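Local coordinates for protein fructosyl amine:oxygen oxidoreductase (Neosartorya fumigata, PDB 4WCT) that probably uses bound flavin-adenine dinucleotide to oxidise fructosyl amines (Amadori products), deglycating them with oxygen as the electron acceptor, at residues P156-K168 against R337-D349. Residues are numbered along the deposited sequence; the frame is centred on the assembly and turned at random.
Sequences PPGVLTGDFPGWK and RDFLHDTMPHLAD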
ATOM      1  N   PRO A 156      26.140   7.550  -2.329  1.00  8.86           N
ATOM      2  CA  PRO A 156      27.523   7.398  -2.777  1.00  9.28           C
ATOM      3  C   PRO A 156      27.790   8.048  -4.110  1.00  9.33           C
ATOM      4  O   PRO A 156      26.906   8.165  -4.950  1.00  9.39           O
ATOM      5  CB  PRO A 156      27.693   5.877  -2.898  1.00  9.16           C
ATOM      6  CG  PRO A 156      26.715   5.317  -1.922  1.00  9.77           C
ATOM      7  CD  PRO A 156      25.528   6.238  -2.016  1.00  9.45           C
ATOM      8  N   PRO A 157      29.062   8.334  -4.376  1.00  9.25           N
ATOM      9  CA  PRO A 157      29.389   8.911  -5.669  1.00 10.15           C
ATOM     10  C   PRO A 157      28.989   8.005  -6.814  1.00 10.09           C
ATOM     11  O   PRO A 157      29.141   6.782  -6.726  1.00 11.01           O
ATOM     12  CB  PRO A 157      30.903   9.073  -5.631  1.00 12.93           C
ATOM     13  CG  PRO A 157      31.370   8.572  -4.346  1.00 13.64           C
ATOM     14  CD  PRO A 157      30.211   8.267  -3.456  1.00 12.91           C
ATOM     15  N   GLY A 158      28.498   8.603  -7.882  1.00 10.11           N
ATOM     16  CA  GLY A 158      28.047   7.832  -9.033  1.00 11.52           C
ATOM     17  C   GLY A 158      26.562   7.544  -9.052  1.00 11.74           C
ATOM     18  O   GLY A 158      26.056   7.075 -10.067  1.00 12.66           O
ATOM     19  N   VAL A 159      25.892   7.662  -7.908  1.00  8.75           N
ATOM     20  CA  VAL A 159      24.467   7.319  -7.844  1.00  8.24           C
ATOM     21  C   VAL A 159      23.603   8.512  -8.301  1.00  8.61           C
ATOM     22  O   VAL A 159      22.980   8.473  -9.346  1.00 10.50           O
ATOM     23  CB  VAL A 159      24.092   6.892  -6.428  1.00  8.14           C
ATOM     24  CG1 VAL A 159      22.602   6.602  -6.315  1.00  8.94           C
ATOM     25  CG2 VAL A 159      24.926   5.677  -6.028  1.00  8.88           C
ATOM     26  N   LEU A 160      23.682   9.618  -7.574  1.00  8.33           N
ATOM     27  CA  LEU A 160      22.940  10.827  -7.946  1.00  7.98           C
ATOM     28  C   LEU A 160      23.883  11.743  -8.706  1.00  8.35           C
ATOM     29  O   LEU A 160      24.939  12.132  -8.193  1.00  8.08           O
ATOM     30  CB  LEU A 160      22.391  11.543  -6.715  1.00  8.45           C
ATOM     31  CG  LEU A 160      21.415  10.742  -5.847  1.00  8.14           C
ATOM     32  CD1 LEU A 160      20.957  11.567  -4.654  1.00  9.70           C
ATOM     33  CD2 LEU A 160      20.219  10.251  -6.626  1.00  8.57           C
ATOM     34  N   THR A 161      23.518  12.059  -9.933  1.00  7.68           N
ATOM     35  CA  THR A 161      24.391  12.772 -10.844  1.00  7.95           C
ATOM     36  C   THR A 161      23.707  14.017 -11.411  1.00  7.80           C
ATOM     37  O   THR A 161      24.297  14.760 -12.198  1.00  9.20           O
ATOM     38  CB  THR A 161      24.810  11.864 -12.007  1.00  8.59           C
ATOM     39  OG1 THR A 161      23.649  11.443 -12.719  1.00  8.64           O
ATOM     40  CG2 THR A 161      25.553  10.641 -11.500  1.00  9.99           C
ATOM     41  N   GLY A 162      22.424  14.182 -11.123  1.00  8.02           N
ATOM     42  CA  GLY A 162      21.648  15.259 -11.765  1.00  8.47           C
ATOM     43  C   GLY A 162      21.816  16.631 -11.158  1.00 10.90           C
ATOM     44  O   GLY A 162      22.547  16.845 -10.181  1.00  7.59           O
ATOM     45  N   ASP A 163      21.115  17.589 -11.764  1.00  9.93           N
ATOM     46  CA  ASP A 163      21.170  18.962 -11.374  1.00 10.36           C
ATOM     47  C   ASP A 163      20.006  19.391 -10.480  1.00 10.85           C
ATOM     48  O   ASP A 163      20.012  20.509 -10.000  1.00  9.81           O
ATOM     49  CB  ASP A 163      21.156  19.837 -12.626  1.00 11.70           C
ATOM     50  CG  ASP A 163      22.430  19.798 -13.377  1.00 14.53           C
ATOM     51  OD1 ASP A 163      23.521  19.524 -12.800  1.00 18.70           O
ATOM     52  OD2 ASP A 163      22.355  20.075 -14.577  1.00 19.16           O
ATOM     53  N   PHE A 164      19.026  18.510 -10.262  1.00  8.83           N
ATOM     54  CA  PHE A 164      17.935  18.753  -9.311  1.00  9.90           C
ATOM     55  C   PHE A 164      17.312  20.157  -9.459  1.00  9.27           C
ATOM     56  O   PHE A 164      17.268  20.928  -8.466  1.00  9.34           O
ATOM     57  CB  PHE A 164      18.416  18.536  -7.867  1.00  8.67           C
ATOM     58  CG  PHE A 164      18.817  17.107  -7.559  1.00  7.91           C
ATOM     59  CD1 PHE A 164      20.048  16.595  -7.963  1.00  8.39           C
ATOM     60  CD2 PHE A 164      17.924  16.242  -6.975  1.00  8.40           C
ATOM     61  CE1 PHE A 164      20.373  15.250  -7.725  1.00  9.89           C
ATOM     62  CE2 PHE A 164      18.265  14.934  -6.680  1.00  8.15           C
ATOM     63  CZ  PHE A 164      19.459  14.418  -7.114  1.00  8.68           C
ATOM     64  N   PRO A 165      16.914  20.518 -10.700  1.00 11.05           N
ATOM     65  CA  PRO A 165      16.600  21.929 -10.953  1.00 11.60           C
ATOM     66  C   PRO A 165      15.357  22.405 -10.207  1.00 10.61           C
ATOM     67  O   PRO A 165      14.268  21.864 -10.403  1.00  9.51           O
ATOM     68  CB  PRO A 165      16.441  22.005 -12.486  1.00 12.12           C
ATOM     69  CG  PRO A 165      16.968  20.702 -13.027  1.00 13.44           C
ATOM     70  CD  PRO A 165      16.861  19.702 -11.921  1.00 12.75           C
ATOM     71  N   GLY A 166      15.548  23.357  -9.299  1.00  9.78           N
ATOM     72  CA  GLY A 166      14.488  23.858  -8.452  1.00 10.95           C
ATOM     73  C   GLY A 166      14.140  23.032  -7.238  1.00 10.28           C
ATOM     74  O   GLY A 166      13.298  23.439  -6.441  1.00 11.39           O
ATOM     75  N   TRP A 167      14.836  21.905  -7.051  1.00  8.86           N
ATOM     76  CA  TRP A 167      14.501  21.014  -5.947  1.00  9.05           C
ATOM     77  C   TRP A 167      15.004  21.588  -4.617  1.00  9.05           C
ATOM     78  O   TRP A 167      16.161  22.042  -4.507  1.00 10.26           O
ATOM     79  CB  TRP A 167      15.143  19.647  -6.141  1.00  8.98           C
ATOM     80  CG  TRP A 167      14.570  18.766  -7.201  1.00  9.02           C
ATOM     81  CD1 TRP A 167      14.326  19.076  -8.519  1.00  8.34           C
ATOM     82  CD2 TRP A 167      14.341  17.355  -7.084  1.00  7.82           C
ATOM     83  NE1 TRP A 167      13.947  17.956  -9.196  1.00  9.06           N
ATOM     84  CE2 TRP A 167      13.973  16.883  -8.353  1.00  8.00           C
ATOM     85  CE3 TRP A 167      14.389  16.458  -6.019  1.00  9.08           C
ATOM     86  CZ2 TRP A 167      13.624  15.555  -8.580  1.00  8.11           C
ATOM     87  CZ3 TRP A 167      14.086  15.156  -6.239  1.00  8.08           C
ATOM     88  CH2 TRP A 167      13.696  14.703  -7.520  1.00  8.66           C
ATOM     89  N   LYS A 168      14.164  21.456  -3.598  1.00 10.04           N
ATOM     90  CA  LYS A 168      14.581  21.586  -2.196  1.00 10.16           C
ATOM     91  C   LYS A 168      13.902  20.491  -1.431  1.00 10.39           C
ATOM     92  O   LYS A 168      12.861  20.011  -1.818  1.00 10.27           O
ATOM     93  CB  LYS A 168      14.216  22.951  -1.601  1.00 12.07           C
ATOM     94  CG  LYS A 168      14.915  24.099  -2.334  1.00 16.31           C
ATOM     95  CD  LYS A 168      14.936  25.404  -1.569  1.00 21.76           C
ATOM     96  CE  LYS A 168      15.604  26.478  -2.423  1.00 21.62           C
ATOM     97  NZ  LYS A 168      17.073  26.269  -2.447  1.00 27.09           N
ATOM     98  N   ARG A 337      10.970   8.811 -16.501  1.00  8.97           N
ATOM     99  CA  ARG A 337      12.214   9.226 -17.115  1.00  7.92           C
ATOM    100  C   ARG A 337      12.518  10.685 -16.838  1.00  9.00           C
ATOM    101  O   ARG A 337      13.679  11.059 -16.686  1.00  9.30           O
ATOM    102  CB  ARG A 337      12.183   8.950 -18.617  1.00  9.26           C
ATOM    103  CG  ARG A 337      12.150   7.480 -18.950  1.00  9.76           C
ATOM    104  CD  ARG A 337      12.349   7.255 -20.416  1.00 11.09           C
ATOM    105  NE  ARG A 337      12.166   5.852 -20.791  1.00 10.39           N
ATOM    106  CZ  ARG A 337      13.053   4.888 -20.563  1.00 11.06           C
ATOM    107  NH1 ARG A 337      14.227   5.173 -20.030  1.00  9.79           N
ATOM    108  NH2 ARG A 337      12.775   3.611 -20.851  1.00 10.70           N
ATOM    109  N   ASP A 338      11.475  11.503 -16.720  1.00  8.48           N
ATOM    110  CA  ASP A 338      11.621  12.885 -16.270  1.00 10.98           C
ATOM    111  C   ASP A 338      12.214  12.977 -14.842  1.00  9.74           C
ATOM    112  O   ASP A 338      13.161  13.729 -14.607  1.00 10.36           O
ATOM    113  CB  ASP A 338      10.263  13.581 -16.299  1.00 12.43           C
ATOM    114  CG  ASP A 338      10.315  14.992 -15.724  1.00 19.99           C
ATOM    115  OD1 ASP A 338      10.865  15.877 -16.399  1.00 25.71           O
ATOM    116  OD2 ASP A 338       9.887  15.213 -14.563  1.00 22.61           O
ATOM    117  N   PHE A 339      11.729  12.129 -13.931  1.00  8.56           N
ATOM    118  CA  PHE A 339      12.302  12.036 -12.591  1.00  8.57           C
ATOM    119  C   PHE A 339      13.778  11.659 -12.681  1.00  8.75           C
ATOM    120  O   PHE A 339      14.627  12.259 -12.010  1.00  8.57           O
ATOM    121  CB  PHE A 339      11.550  10.998 -11.755  1.00  9.31           C
ATOM    122  CG  PHE A 339      12.190  10.682 -10.436  1.00  8.37           C
ATOM    123  CD1 PHE A 339      11.876  11.391  -9.287  1.00  7.53           C
ATOM    124  CD2 PHE A 339      13.061   9.625 -10.331  1.00  9.83           C
ATOM    125  CE1 PHE A 339      12.463  11.090  -8.068  1.00  7.63           C
ATOM    126  CE2 PHE A 339      13.698   9.350  -9.138  1.00 10.18           C
ATOM    127  CZ  PHE A 339      13.397  10.096  -7.988  1.00  8.91           C
ATOM    128  N   LEU A 340      14.081  10.643 -13.485  1.00  8.71           N
ATOM    129  CA  LEU A 340      15.483  10.216 -13.667  1.00  8.53           C
ATOM    130  C   LEU A 340      16.331  11.334 -14.267  1.00  8.86           C
ATOM    131  O   LEU A 340      17.502  11.472 -13.893  1.00  8.85           O
ATOM    132  CB  LEU A 340      15.573   8.981 -14.541  1.00  8.75           C
ATOM    133  CG  LEU A 340      15.028   7.698 -13.901  1.00  9.52           C
ATOM    134  CD1 LEU A 340      15.026   6.643 -14.978  1.00 11.59           C
ATOM    135  CD2 LEU A 340      15.881   7.302 -12.707  1.00 10.26           C
ATOM    136  N   HIS A 341      15.801  12.117 -15.217  1.00  8.27           N
ATOM    137  CA  HIS A 341      16.611  13.184 -15.778  1.00 11.51           C
ATOM    138  C   HIS A 341      17.080  14.188 -14.740  1.00 10.11           C
ATOM    139  O   HIS A 341      18.236  14.632 -14.768  1.00 10.36           O
ATOM    140  CB  HIS A 341      15.923  13.938 -16.930  1.00 16.27           C
ATOM    141  CG  HIS A 341      16.910  14.648 -17.805  1.00 28.37           C
ATOM    142  ND1 HIS A 341      17.368  15.915 -17.509  1.00 28.03           N
ATOM    143  CD2 HIS A 341      17.752  14.160 -18.752  1.00 37.84           C
ATOM    144  CE1 HIS A 341      18.420  16.193 -18.257  1.00 24.84           C
ATOM    145  NE2 HIS A 341      18.667  15.151 -19.031  1.00 35.10           N
ATOM    146  N   ASP A 342      16.230  14.486 -13.771  1.00  8.39           N
ATOM    147  CA  ASP A 342      16.564  15.450 -12.751  1.00  8.40           C
ATOM    148  C   ASP A 342      17.613  14.917 -11.763  1.00  9.48           C
ATOM    149  O   ASP A 342      18.304  15.707 -11.143  1.00  9.11           O
ATOM    150  CB  ASP A 342      15.310  15.850 -11.992  1.00  9.66           C
ATOM    151  CG  ASP A 342      14.507  16.948 -12.677  1.00 11.37           C
ATOM    152  OD1 ASP A 342      14.718  17.220 -13.890  1.00 12.92           O
ATOM    153  OD2 ASP A 342      13.560  17.425 -12.015  1.00 11.51           O
ATOM    154  N   THR A 343      17.622  13.595 -11.547  1.00  8.09           N
ATOM    155  CA  THR A 343      18.299  12.956 -10.406  1.00  8.81           C
ATOM    156  C   THR A 343      19.500  12.108 -10.825  1.00  9.01           C
ATOM    157  O   THR A 343      20.611  12.172 -10.210  1.00  7.93           O
ATOM    158  CB  THR A 343      17.297  12.091  -9.628  1.00  8.42           C
ATOM    159  OG1 THR A 343      16.726  11.102 -10.499  1.00  8.53           O
ATOM    160  CG2 THR A 343      16.177  12.946  -9.040  1.00  9.74           C
ATOM    161  N   MET A 344      19.244  11.258 -11.807  1.00  7.85           N
ATOM    162  CA  MET A 344      20.162  10.239 -12.309  1.00  7.86           C
ATOM    163  C   MET A 344      20.117  10.209 -13.849  1.00  7.72           C
ATOM    164  O   MET A 344      19.749   9.205 -14.450  1.00  8.05           O
ATOM    165  CB  MET A 344      19.780   8.861 -11.736  1.00  8.67           C
ATOM    166  CG  MET A 344      19.964   8.820 -10.233  1.00  8.30           C
ATOM    167  SD  MET A 344      19.740   7.193  -9.481  1.00 10.17           S
ATOM    168  CE  MET A 344      17.998   6.921  -9.804  1.00 11.12           C
ATOM    169  N   PRO A 345      20.545  11.291 -14.498  1.00  8.39           N
ATOM    170  CA  PRO A 345      20.357  11.386 -15.953  1.00  9.45           C
ATOM    171  C   PRO A 345      21.135  10.340 -16.740  1.00  9.96           C
ATOM    172  O   PRO A 345      20.744  10.000 -17.865  1.00  9.74           O
ATOM    173  CB  PRO A 345      20.857  12.807 -16.292  1.00  9.89           C
ATOM    174  CG  PRO A 345      21.593  13.271 -15.082  1.00  8.91           C
ATOM    175  CD  PRO A 345      20.918  12.599 -13.912  1.00  8.86           C
ATOM    176  N   HIS A 346      22.171   9.752 -16.122  1.00  8.80           N
ATOM    177  CA  HIS A 346      22.886   8.668 -16.761  1.00  9.80           C
ATOM    178  C   HIS A 346      22.032   7.425 -16.968  1.00 10.12           C
ATOM    179  O   HIS A 346      22.380   6.566 -17.812  1.00 10.89           O
ATOM    180  CB  HIS A 346      24.150   8.312 -15.988  1.00 10.22           C
ATOM    181  CG  HIS A 346      23.910   7.945 -14.567  1.00 10.42           C
ATOM    182  ND1 HIS A 346      23.499   8.866 -13.628  1.00 10.38           N
ATOM    183  CD2 HIS A 346      24.064   6.774 -13.908  1.00 11.42           C
ATOM    184  CE1 HIS A 346      23.304   8.253 -12.477  1.00  9.20           C
ATOM    185  NE2 HIS A 346      23.707   7.003 -12.600  1.00 11.04           N
ATOM    186  N   LEU A 347      20.933   7.342 -16.223  1.00  8.33           N
ATOM    187  CA  LEU A 347      19.990   6.216 -16.313  1.00 10.34           C
ATOM    188  C   LEU A 347      18.743   6.536 -17.135  1.00  9.49           C
ATOM    189  O   LEU A 347      17.931   5.668 -17.363  1.00  9.70           O
ATOM    190  CB  LEU A 347      19.558   5.769 -14.912  1.00  9.50           C
ATOM    191  CG  LEU A 347      20.688   5.278 -14.007  1.00 11.44           C
ATOM    192  CD1 LEU A 347      20.096   4.837 -12.676  1.00 10.96           C
ATOM    193  CD2 LEU A 347      21.560   4.205 -14.669  1.00 10.72           C
ATOM    194  N   ALA A 348      18.528   7.799 -17.489  1.00 10.27           N
ATOM    195  CA  ALA A 348      17.215   8.222 -17.940  1.00 10.15           C
ATOM    196  C   ALA A 348      16.753   7.611 -19.251  1.00 12.06           C
ATOM    197  O   ALA A 348      15.550   7.671 -19.542  1.00 12.07           O
ATOM    198  CB  ALA A 348      17.146   9.733 -18.033  1.00 13.09           C
ATOM    199  N   ASP A 349      17.685   7.132 -20.072  1.00 11.84           N
ATOM    200  CA  ASP A 349      17.324   6.507 -21.331  1.00 13.36           C
ATOM    201  C   ASP A 349      17.465   4.984 -21.315  1.00 11.65           C
ATOM    202  O   ASP A 349      17.422   4.335 -22.375  1.00 12.94           O
ATOM    203  CB  ASP A 349      18.141   7.100 -22.478  1.00 16.94           C
ATOM    204  CG  ASP A 349      17.752   8.541 -22.798  1.00 25.18           C
ATOM    205  OD1 ASP A 349      16.543   8.854 -22.798  1.00 32.83           O
ATOM    206  OD2 ASP A 349      18.668   9.369 -22.973  1.00 36.82           O
TER
HETATM  207  O   HOH W   1      19.762  16.841 -14.255  1.00 11.73           O
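Thr-161 N and Gly-162 N both donate to Thr-343 O, at the end of helix 330-343. Thr-161 N reaches Thr-343 O at 2.9 Å. One residue earlier, Asp-342 O takes Phe-164 N at 3.0 Å. Gly-162 sits against this helix end, its CA packed tightly on Pro-345 CD at 3.5 Å. A water bridges Asp-163 N and His-341 O.

Two side-chain hydrogen bonds flank the backbone set. Trp-167 NE1 donates to Asp-342 OD2 at 2.9 Å, nearly straight at 163°. The acceptor lies in the indole plane, but the carboxylate is turned 66° from the ring and is met on its anti side. At the other end Thr-161 OG1 and His-346 ND1 share a 2.7 Å hydrogen bond. The imidazole CG sits between the backbone N and the carbonyl carbon; this chi1 of 57° swings the ring toward the loop, with ND1 facing Thr-161 OG1. Tyr-272 holds NE2. Val-159 O lies at the edge of this imidazole and has no hydrogen-bond partner, although it is buried.

The contact joins the C-terminal end of the helix to the irregular loop leading into strand 168-172, at the periphery of the FAD-dependent oxidoreductase fold. A type II beta turn, Phe-164 to Trp-167, brings the indole back against the helix.

The remaining contacts are largely apolar. Thr-343 CA makes a CH-pi contact over one face of the Phe-164 ring, whose other neighbours include the stacked Phe-151. Thr-343 CG2 touches Trp-167 CH2 at 3.4 Å, while its OG1 bonds back to Phe-339 O. Phe-339 CE1 meets the indole edge. Leu-160 CD2 packs on Met-344 CG at 3.9 Å, and Phe-286 of strand 284-287 touches both side chains.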